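Local coordinates for Alpha/beta hydrolase family protein (Bacillus anthracis, PDB 3OOS) that is probably a hydrolase of the alpha/beta fold, with a natural substrate that is not established, at residues P24-T29 against G94-S99; T117-G122 against I222-Y227; K218-P223 against N245-A250. One frame throughout, in Å; residues are numbered along the deposited sequence. Where two conformers were deposited one is given.

Interaction 1 of 3, residues P24-T29 against G94-S99; sequences PPLCVT and GFAGHS. With SO4 (sulfate ion), chain B.
G94 O receives the backbone N of C27 at 2.8 Å and a CA-H...O contact from L26. This is a parallel pair in the central sheet of the alpha/beta hydrolase fold, between strands 25-28 and 93-98. Their segments run 32° apart. G94 N donates to P25 O, and A96 N to C27 O at 2.9 Å. Past these bonds the strands part. Buried A96 O and T29 N find no hydrogen-bond partner in the model; V28 CA makes a CA-H...O contact to A96 O.

On one side of the sheet L26 leans across strand 93-98. With CG anti to the backbone N (chi1 -179°), its CD1 lies 3.5 Å from G94 C, over the glycine backbone. L26 CD2 and V28 CG2 both touch A96 CB, the latter at 4.0 Å.

The F95 ring lies on the other side, with C27. C27 SG sits at the ring edge, 3.7 Å from F95 CD1, a sulfur-aromatic contact. T29 CG2 meets the same ring edge in plane, 3.7 Å from F95 CZ. T29 OG1 instead bonds to V55 O. L104 and A105 of helix 100-112 pack on F95.

Strand 93-98 leads into S99, in a GxSxG sequence consistent with a nucleophile elbow. S99 has phi 62°, as expected of a strained turn before a helix. Its OG donates to sulfate O2 at 2.7 Å; the sulfate probably comes from the crystallisation liquor. H30, Y32 and A100 N also hold this ion. Where the strands diverge, a water donates to T29 O and accepts from H98 N at 2.9 Å.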
loop_
_atom_site.group_PDB
_atom_site.type_symbol
_atom_site.label_atom_id
_atom_site.label_comp_id
_atom_site.label_asym_id
_atom_site.label_seq_id
_atom_site.Cartn_x
_atom_site.Cartn_y
_atom_site.Cartn_z
ATOM N N PRO A 24 6.986 10.711 -15.636
ATOM C CA PRO A 24 7.972 10.551 -14.564
ATOM C C PRO A 24 7.829 9.184 -13.893
ATOM O O PRO A 24 6.715 8.659 -13.821
ATOM C CB PRO A 24 7.603 11.658 -13.579
ATOM C CG PRO A 24 6.874 12.670 -14.390
ATOM C CD PRO A 24 6.141 11.904 -15.436
ATOM N N PRO A 25 8.948 8.606 -13.418
ATOM C CA PRO A 25 8.887 7.284 -12.800
ATOM C C PRO A 25 8.221 7.302 -11.430
ATOM O O PRO A 25 8.457 8.209 -10.625
ATOM C CB PRO A 25 10.361 6.870 -12.694
ATOM C CG PRO A 25 11.118 8.161 -12.662
ATOM C CD PRO A 25 10.333 9.106 -13.527
ATOM N N LEU A 26 7.380 6.302 -11.193
ATOM C CA LEU A 26 6.695 6.141 -9.922
ATOM C C LEU A 26 6.734 4.672 -9.529
ATOM O O LEU A 26 6.243 3.813 -10.264
ATOM C CB LEU A 26 5.245 6.621 -10.024
ATOM C CG LEU A 26 4.404 6.532 -8.748
ATOM C CD1 LEU A 26 4.816 7.623 -7.769
ATOM C CD2 LEU A 26 2.930 6.658 -9.080
ATOM N N CYS A 27 7.331 4.397 -8.376
ATOM C CA CYS A 27 7.336 3.060 -7.802
ATOM C C CYS A 27 6.071 2.852 -6.975
ATOM O O CYS A 27 5.701 3.706 -6.166
ATOM C CB CYS A 27 8.581 2.864 -6.930
ATOM S SG CYS A 27 8.713 1.250 -6.147
ATOM N N VAL A 28 5.400 1.727 -7.202
ATOM C CA VAL A 28 4.229 1.342 -6.416
ATOM C C VAL A 28 4.421 -0.080 -5.917
ATOM O O VAL A 28 4.767 -0.972 -6.689
ATOM C CB VAL A 28 2.913 1.406 -7.238
ATOM C CG1 VAL A 28 1.734 0.834 -6.430
ATOM C CG2 VAL A 28 2.620 2.833 -7.687
ATOM N N THR A 29 4.203 -0.285 -4.626
ATOM C CA THR A 29 4.170 -1.637 -4.077
ATOM C C THR A 29 3.339 -1.654 -2.800
ATOM O O THR A 29 2.790 -0.626 -2.398
ATOM C CB THR A 29 5.602 -2.238 -3.885
ATOM O OG1 THR A 29 5.515 -3.659 -3.726
ATOM C CG2 THR A 29 6.320 -1.626 -2.691
ATOM N N GLY A 94 9.192 8.687 -7.725
ATOM C CA GLY A 94 8.144 8.834 -6.723
ATOM C C GLY A 94 7.845 7.483 -6.105
ATOM O O GLY A 94 8.173 6.442 -6.680
ATOM N N PHE A 95 7.249 7.496 -4.919
ATOM C CA PHE A 95 6.721 6.271 -4.342
ATOM C C PHE A 95 5.288 6.474 -3.886
ATOM O O PHE A 95 4.988 7.430 -3.178
ATOM C CB PHE A 95 7.570 5.750 -3.176
ATOM C CG PHE A 95 7.100 4.415 -2.660
ATOM C CD1 PHE A 95 7.611 3.235 -3.188
ATOM C CD2 PHE A 95 6.098 4.338 -1.695
ATOM C CE1 PHE A 95 7.155 1.992 -2.731
ATOM C CE2 PHE A 95 5.632 3.102 -1.236
ATOM C CZ PHE A 95 6.163 1.928 -1.757
ATOM N N ALA A 96 4.417 5.554 -4.290
ATOM C CA ALA A 96 3.015 5.584 -3.905
ATOM C C ALA A 96 2.613 4.269 -3.248
ATOM O O ALA A 96 2.898 3.186 -3.766
ATOM C CB ALA A 96 2.133 5.869 -5.120
ATOM N N GLY A 97 1.951 4.374 -2.102
ATOM C CA GLY A 97 1.483 3.199 -1.378
ATOM C C GLY A 97 0.181 3.458 -0.650
ATOM O O GLY A 97 -0.096 4.586 -0.224
ATOM N N HIS A 98 -0.610 2.398 -0.505
ATOM C CA HIS A 98 -1.904 2.461 0.169
ATOM C C HIS A 98 -1.944 1.524 1.370
ATOM O O HIS A 98 -1.517 0.366 1.282
ATOM C CB HIS A 98 -3.030 2.111 -0.807
ATOM C CG HIS A 98 -4.398 2.281 -0.225
ATOM N ND1 HIS A 98 -4.969 3.519 -0.027
ATOM C CD2 HIS A 98 -5.300 1.374 0.219
ATOM C CE1 HIS A 98 -6.167 3.368 0.510
ATOM N NE2 HIS A 98 -6.391 2.076 0.672
ATOM N N SER A 99 -2.464 2.044 2.482
ATOM C CA SER A 99 -2.633 1.301 3.739
ATOM C C SER A 99 -1.270 0.857 4.272
ATOM O O SER A 99 -0.434 1.715 4.552
ATOM C CB SER A 99 -3.641 0.158 3.576
ATOM O OG SER A 99 -4.095 -0.294 4.841
HETATM S S SO4 B . -3.900 -3.598 3.814
HETATM O O1 SO4 B . -3.834 -4.709 4.758
HETATM O O2 SO4 B . -5.025 -2.740 4.160
HETATM O O3 SO4 B . -2.648 -2.853 3.861
HETATM O O4 SO4 B . -4.090 -4.131 2.465
HETATM O O HOH W 1 0.145 -0.112 -1.834
#

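Interaction 2 of 3, residues T117-G122 against I222-Y227; sequences TKIIVG and IPSFIY
Y227 and G122 form the tight end of this contact. Strands 118-122 and 224-227 are parallel neighbours in the central sheet of the alpha/beta hydrolase fold, with segment axes only 8° apart. G122 CA lies over one face of the Y227 ring, a CH-pi contact 3.4 Å from the centroid. The ring reaches there because Y227 CG stands between the backbone N and the carbonyl carbon (chi1 75°). I120 CG2 meets the ring edge in plane. F270 and F273 pack edge-to-face with the ring.

Four backbone bonds join the strands. I119 N donates to P223 O, F225 N to I119 O at 2.8 Å, V121 N to F225 O, and Y227 N to V121 O. The F225 to I119 bond is nearly straight; its N-H...O angle is 176°.

On the side covered by helices 100-112 and 237-246, V121 and I226 lie side by side and point the same way. I226 CD1 touches V121 CB at 3.7 Å. S240, I243 and A244 pack on I226, and L106 covers both I119 and V121. I119 CG1 rests 3.4 Å from S224 OG. That hydroxyl donates to I222 O from above the carbonyl plane.

The looser side is at exposed P223 and partly exposed T117, where P223 CD meets T117 O at 3.5 Å. F225 is partly exposed but well covered: its ring edge faces K118 CB, and I120 CG1 packs on F225 CB. K118 bends at chi3 and sends NZ to T277 O and Y50 OH. The side chains of I222 and I119 cross at about a right angle, with I222 CD1 3.9 Å from I119 CG2.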
loop_
_atom_site.group_PDB
_atom_site.type_symbol
_atom_site.label_atom_id
_atom_site.label_comp_id
_atom_site.label_asym_id
_atom_site.label_seq_id
_atom_site.Cartn_x
_atom_site.Cartn_y
_atom_site.Cartn_z
ATOM N N THR A 117 11.186 11.808 -5.488
ATOM C CA THR A 117 10.619 13.051 -6.016
ATOM C C THR A 117 9.399 13.473 -5.202
ATOM O O THR A 117 9.068 14.663 -5.127
ATOM C CB THR A 117 10.189 12.898 -7.488
ATOM O OG1 THR A 117 9.278 11.799 -7.605
ATOM C CG2 THR A 117 11.392 12.649 -8.389
ATOM N N LYS A 118 8.737 12.483 -4.602
ATOM C CA LYS A 118 7.505 12.667 -3.837
ATOM C C LYS A 118 7.081 11.340 -3.216
ATOM O O LYS A 118 7.535 10.275 -3.642
ATOM C CB LYS A 118 6.368 13.159 -4.747
ATOM C CG LYS A 118 5.876 12.118 -5.770
ATOM C CD LYS A 118 5.075 12.753 -6.896
ATOM C CE LYS A 118 5.990 13.366 -7.948
ATOM N NZ LYS A 118 5.255 14.197 -8.940
ATOM N N ILE A 119 6.204 11.416 -2.218
ATOM C CA ILE A 119 5.458 10.242 -1.765
ATOM C C ILE A 119 3.959 10.492 -1.874
ATOM O O ILE A 119 3.488 11.625 -1.699
ATOM C CB ILE A 119 5.829 9.782 -0.325
ATOM C CG1 ILE A 119 5.710 10.940 0.679
ATOM C CG2 ILE A 119 7.219 9.138 -0.315
ATOM C CD1 ILE A 119 5.913 10.536 2.139
ATOM N N ILE A 120 3.229 9.434 -2.214
ATOM C CA ILE A 120 1.772 9.425 -2.168
ATOM C C ILE A 120 1.403 8.379 -1.127
ATOM O O ILE A 120 1.864 7.238 -1.199
ATOM C CB ILE A 120 1.141 9.113 -3.547
ATOM C CG1 ILE A 120 1.266 10.324 -4.477
ATOM C CG2 ILE A 120 -0.339 8.760 -3.412
ATOM C CD1 ILE A 120 2.388 10.255 -5.453
ATOM N N VAL A 121 0.599 8.784 -0.147
ATOM C CA VAL A 121 0.350 7.968 1.041
ATOM C C VAL A 121 -1.144 7.894 1.330
ATOM O O VAL A 121 -1.754 8.879 1.750
ATOM C CB VAL A 121 1.085 8.546 2.285
ATOM C CG1 VAL A 121 0.941 7.609 3.483
ATOM C CG2 VAL A 121 2.566 8.806 1.984
ATOM N N GLY A 122 -1.731 6.721 1.110
ATOM C CA GLY A 122 -3.168 6.538 1.298
ATOM C C GLY A 122 -3.536 5.670 2.479
ATOM O O GLY A 122 -2.883 4.656 2.736
ATOM N N ILE A 222 10.299 16.317 1.319
ATOM C CA ILE A 222 9.813 16.084 -0.041
ATOM C C ILE A 222 8.303 16.314 -0.158
ATOM O O ILE A 222 7.583 16.219 0.843
ATOM C CB ILE A 222 10.159 14.651 -0.537
ATOM C CG1 ILE A 222 9.418 13.591 0.284
ATOM C CG2 ILE A 222 11.669 14.416 -0.503
ATOM C CD1 ILE A 222 9.708 12.169 -0.148
ATOM N N PRO A 223 7.813 16.626 -1.385
ATOM C CA PRO A 223 6.364 16.731 -1.566
ATOM C C PRO A 223 5.680 15.439 -1.137
ATOM O O PRO A 223 6.107 14.348 -1.519
ATOM C CB PRO A 223 6.216 16.939 -3.075
ATOM C CG PRO A 223 7.470 17.621 -3.472
ATOM C CD PRO A 223 8.536 16.998 -2.618
ATOM N N SER A 224 4.644 15.575 -0.319
ATOM C CA SER A 224 3.959 14.426 0.251
ATOM C C SER A 224 2.462 14.584 0.070
ATOM O O SER A 224 1.857 15.515 0.602
ATOM C CB SER A 224 4.321 14.284 1.730
ATOM O OG SER A 224 5.722 14.120 1.865
ATOM N N PHE A 225 1.871 13.676 -0.700
ATOM C CA PHE A 225 0.458 13.765 -1.032
ATOM C C PHE A 225 -0.308 12.697 -0.267
ATOM O O PHE A 225 -0.283 11.518 -0.626
ATOM C CB PHE A 225 0.261 13.657 -2.552
ATOM C CG PHE A 225 1.013 14.707 -3.330
ATOM C CD1 PHE A 225 0.442 15.953 -3.577
ATOM C CD2 PHE A 225 2.297 14.454 -3.808
ATOM C CE1 PHE A 225 1.143 16.934 -4.290
ATOM C CE2 PHE A 225 3.002 15.423 -4.524
ATOM C CZ PHE A 225 2.424 16.665 -4.764
ATOM N N ILE A 226 -0.956 13.129 0.810
ATOM C CA ILE A 226 -1.655 12.230 1.726
ATOM C C ILE A 226 -3.136 12.214 1.367
ATOM O O ILE A 226 -3.706 13.248 1.045
ATOM C CB ILE A 226 -1.483 12.687 3.211
ATOM C CG1 ILE A 226 -0.047 13.172 3.504
ATOM C CG2 ILE A 226 -1.931 11.598 4.188
ATOM C CD1 ILE A 226 1.076 12.175 3.158
ATOM N N TYR A 227 -3.759 11.040 1.403
ATOM C CA TYR A 227 -5.199 10.947 1.154
ATOM C C TYR A 227 -5.803 9.830 1.995
ATOM O O TYR A 227 -5.091 8.935 2.456
ATOM C CB TYR A 227 -5.507 10.731 -0.344
ATOM C CG TYR A 227 -5.223 9.319 -0.815
ATOM C CD1 TYR A 227 -6.173 8.307 -0.654
ATOM C CD2 TYR A 227 -4.001 8.990 -1.403
ATOM C CE1 TYR A 227 -5.914 7.007 -1.062
ATOM C CE2 TYR A 227 -3.734 7.691 -1.824
ATOM C CZ TYR A 227 -4.696 6.706 -1.647
ATOM O OH TYR A 227 -4.439 5.413 -2.044
#

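Interaction 3 of 3, residues K218-P223 against N245-A250; sequences KFVKIP and NLIPNA
K218 and I247 bring their backbones together at one end of this contact, with CA atoms 5.1 Å apart. P223 and N249 do so at the other end. The contact joins two connecting loops of the alpha/beta hydrolase fold. Segment 218-223 links helix 214-217 to strand 224-229. Segment 245-250 leaves helix 237-246 and enters strand 250-255 through a type I beta turn, I247 to A250. The turn's own bond, A250 N to I247 O, is weak. K218 CA points its hydrogen at L246 O, a CA-H...O contact of 3.4 Å.

The P248 ring wedges against the carbonyls of loop 218-223. Its CD lies 3.2 Å from V220 O, and its CG 3.4 Å from K218 O. K221 curls at three torsions, crosses the P248 side chain at about a right angle, and brings CE near P248 CG.

Behind the proline, toward the protein interior, V220 and I247 make the buried part. I247 CG2 stands anti to the backbone N, where it touches V220 CG1 at 4.1 Å. A109 and T110 of helix 100-112 pack on V220, and L106 on I247. Farther out, the extended chain of K218 places CE on L246 CD2 at 3.8 Å. Q113 fixes loop 218-223, bonding to F219 O and K221 N.

One water bridges the loops. It accepts from N249 N at 3.0 Å. It also lies within bonding distance of two carbonyls of segment 218-223, those of I222 and V220, with V220 O 2.7 Å from the water.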
loop_
_atom_site.group_PDB
_atom_site.type_symbol
_atom_site.label_atom_id
_atom_site.label_comp_id
_atom_site.label_asym_id
_atom_site.label_seq_id
_atom_site.Cartn_x
_atom_site.Cartn_y
_atom_site.Cartn_z
ATOM N N LYS A 218 8.709 14.951 10.773
ATOM C CA LYS A 218 8.945 16.391 10.849
ATOM C C LYS A 218 10.172 16.807 10.033
ATOM O O LYS A 218 10.365 17.991 9.735
ATOM C CB LYS A 218 9.096 16.824 12.313
ATOM C CG LYS A 218 7.865 16.545 13.170
ATOM C CD LYS A 218 8.112 16.857 14.639
ATOM C CE LYS A 218 6.799 17.011 15.394
ATOM N NZ LYS A 218 6.990 17.028 16.869
ATOM N N PHE A 219 10.996 15.827 9.669
ATOM C CA PHE A 219 12.226 16.087 8.922
ATOM C C PHE A 219 12.166 15.577 7.479
ATOM O O PHE A 219 13.163 15.616 6.754
ATOM C CB PHE A 219 13.436 15.531 9.683
ATOM C CG PHE A 219 13.576 16.102 11.067
ATOM C CD1 PHE A 219 14.156 17.351 11.260
ATOM C CD2 PHE A 219 13.085 15.413 12.175
ATOM C CE1 PHE A 219 14.268 17.898 12.536
ATOM C CE2 PHE A 219 13.197 15.952 13.457
ATOM C CZ PHE A 219 13.788 17.194 13.636
ATOM N N VAL A 220 10.983 15.115 7.076
ATOM C CA VAL A 220 10.708 14.729 5.692
ATOM C C VAL A 220 10.351 15.996 4.906
ATOM O O VAL A 220 9.360 16.669 5.210
ATOM C CB VAL A 220 9.573 13.672 5.614
ATOM C CG1 VAL A 220 9.114 13.446 4.168
ATOM C CG2 VAL A 220 10.034 12.354 6.247
ATOM N N LYS A 221 11.165 16.315 3.899
ATOM C CA LYS A 221 11.089 17.612 3.220
ATOM C C LYS A 221 10.534 17.536 1.795
ATOM O O LYS A 221 10.303 18.567 1.155
ATOM C CB LYS A 221 12.467 18.299 3.218
ATOM C CG LYS A 221 13.159 18.408 4.593
ATOM C CD LYS A 221 12.257 18.967 5.707
ATOM C CE LYS A 221 11.853 20.425 5.490
ATOM N NZ LYS A 221 13.005 21.373 5.512
ATOM N N ILE A 222 10.299 16.317 1.319
ATOM C CA ILE A 222 9.813 16.084 -0.041
ATOM C C ILE A 222 8.303 16.314 -0.158
ATOM O O ILE A 222 7.583 16.219 0.843
ATOM C CB ILE A 222 10.159 14.651 -0.537
ATOM C CG1 ILE A 222 9.418 13.591 0.284
ATOM C CG2 ILE A 222 11.669 14.416 -0.503
ATOM C CD1 ILE A 222 9.708 12.169 -0.148
ATOM N N PRO A 223 7.813 16.626 -1.385
ATOM C CA PRO A 223 6.364 16.731 -1.566
ATOM C C PRO A 223 5.680 15.439 -1.137
ATOM O O PRO A 223 6.107 14.348 -1.519
ATOM C CB PRO A 223 6.216 16.939 -3.075
ATOM C CG PRO A 223 7.470 17.621 -3.472
ATOM C CD PRO A 223 8.536 16.998 -2.618
ATOM N N ASN A 245 -0.158 16.688 8.858
ATOM C CA ASN A 245 0.271 17.756 9.759
ATOM C C ASN A 245 1.766 17.690 10.085
ATOM O O ASN A 245 2.450 18.721 10.120
ATOM C CB ASN A 245 -0.549 17.750 11.051
ATOM C CG ASN A 245 -0.057 18.780 12.049
ATOM O OD1 ASN A 245 -0.287 19.982 11.888
ATOM N ND2 ASN A 245 0.644 18.316 13.077
ATOM N N LEU A 246 2.266 16.479 10.314
ATOM C CA LEU A 246 3.651 16.288 10.752
ATOM C C LEU A 246 4.672 16.584 9.654
ATOM O O LEU A 246 5.720 17.174 9.918
ATOM C CB LEU A 246 3.853 14.875 11.311
ATOM C CG LEU A 246 3.177 14.571 12.652
ATOM C CD1 LEU A 246 3.318 13.097 12.995
ATOM C CD2 LEU A 246 3.721 15.452 13.779
ATOM N N ILE A 247 4.357 16.179 8.427
ATOM C CA ILE A 247 5.243 16.418 7.290
ATOM C C ILE A 247 5.113 17.881 6.843
ATOM O O ILE A 247 4.019 18.319 6.489
ATOM C CB ILE A 247 4.929 15.459 6.119
ATOM C CG1 ILE A 247 5.143 14.002 6.551
ATOM C CG2 ILE A 247 5.795 15.792 4.904
ATOM C CD1 ILE A 247 4.665 12.977 5.532
ATOM N N PRO A 248 6.228 18.639 6.865
ATOM C CA PRO A 248 6.182 20.078 6.572
ATOM C C PRO A 248 5.552 20.455 5.227
ATOM O O PRO A 248 4.804 21.432 5.164
ATOM C CB PRO A 248 7.657 20.495 6.603
ATOM C CG PRO A 248 8.312 19.509 7.485
ATOM C CD PRO A 248 7.568 18.212 7.310
ATOM N N ASN A 249 5.841 19.694 4.171
ATOM C CA ASN A 249 5.365 20.044 2.828
ATOM C C ASN A 249 4.267 19.114 2.301
ATOM O O ASN A 249 4.211 18.817 1.102
ATOM C CB ASN A 249 6.540 20.110 1.841
ATOM C CG ASN A 249 7.630 21.077 2.285
ATOM O OD1 ASN A 249 8.786 20.688 2.465
ATOM N ND2 ASN A 249 7.265 22.338 2.467
ATOM N N ALA A 250 3.390 18.665 3.197
ATOM C CA ALA A 250 2.327 17.725 2.825
ATOM C C ALA A 250 1.010 18.402 2.480
ATOM O O ALA A 250 0.695 19.470 3.003
ATOM C CB ALA A 250 2.107 16.701 3.935
HETATM O O HOH W 2 7.820 17.685 3.285
#

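In the fold
Interactions 1 and 2 lie in one sheet, where strands 93-98 and 116-122 are neighbours; their centres are 9 Å apart. They meet at the probable active site. S99 N lies 2.7 Å from G122 O, and H98 ND1 2.8 Å from Y227 OH, both probable hydrogen bonds. The sulfate marks this end of the sheet. Interaction 3 continues interaction 2 at the other end of strand 224-229: the two share I222 and P223, with centres 9 Å apart. S224 OG packs on I247 CG2 at 3.5 Å. Interactions 1 and 3 do not touch; their nearest atoms are about 7 Å apart and their centres about 17 Å.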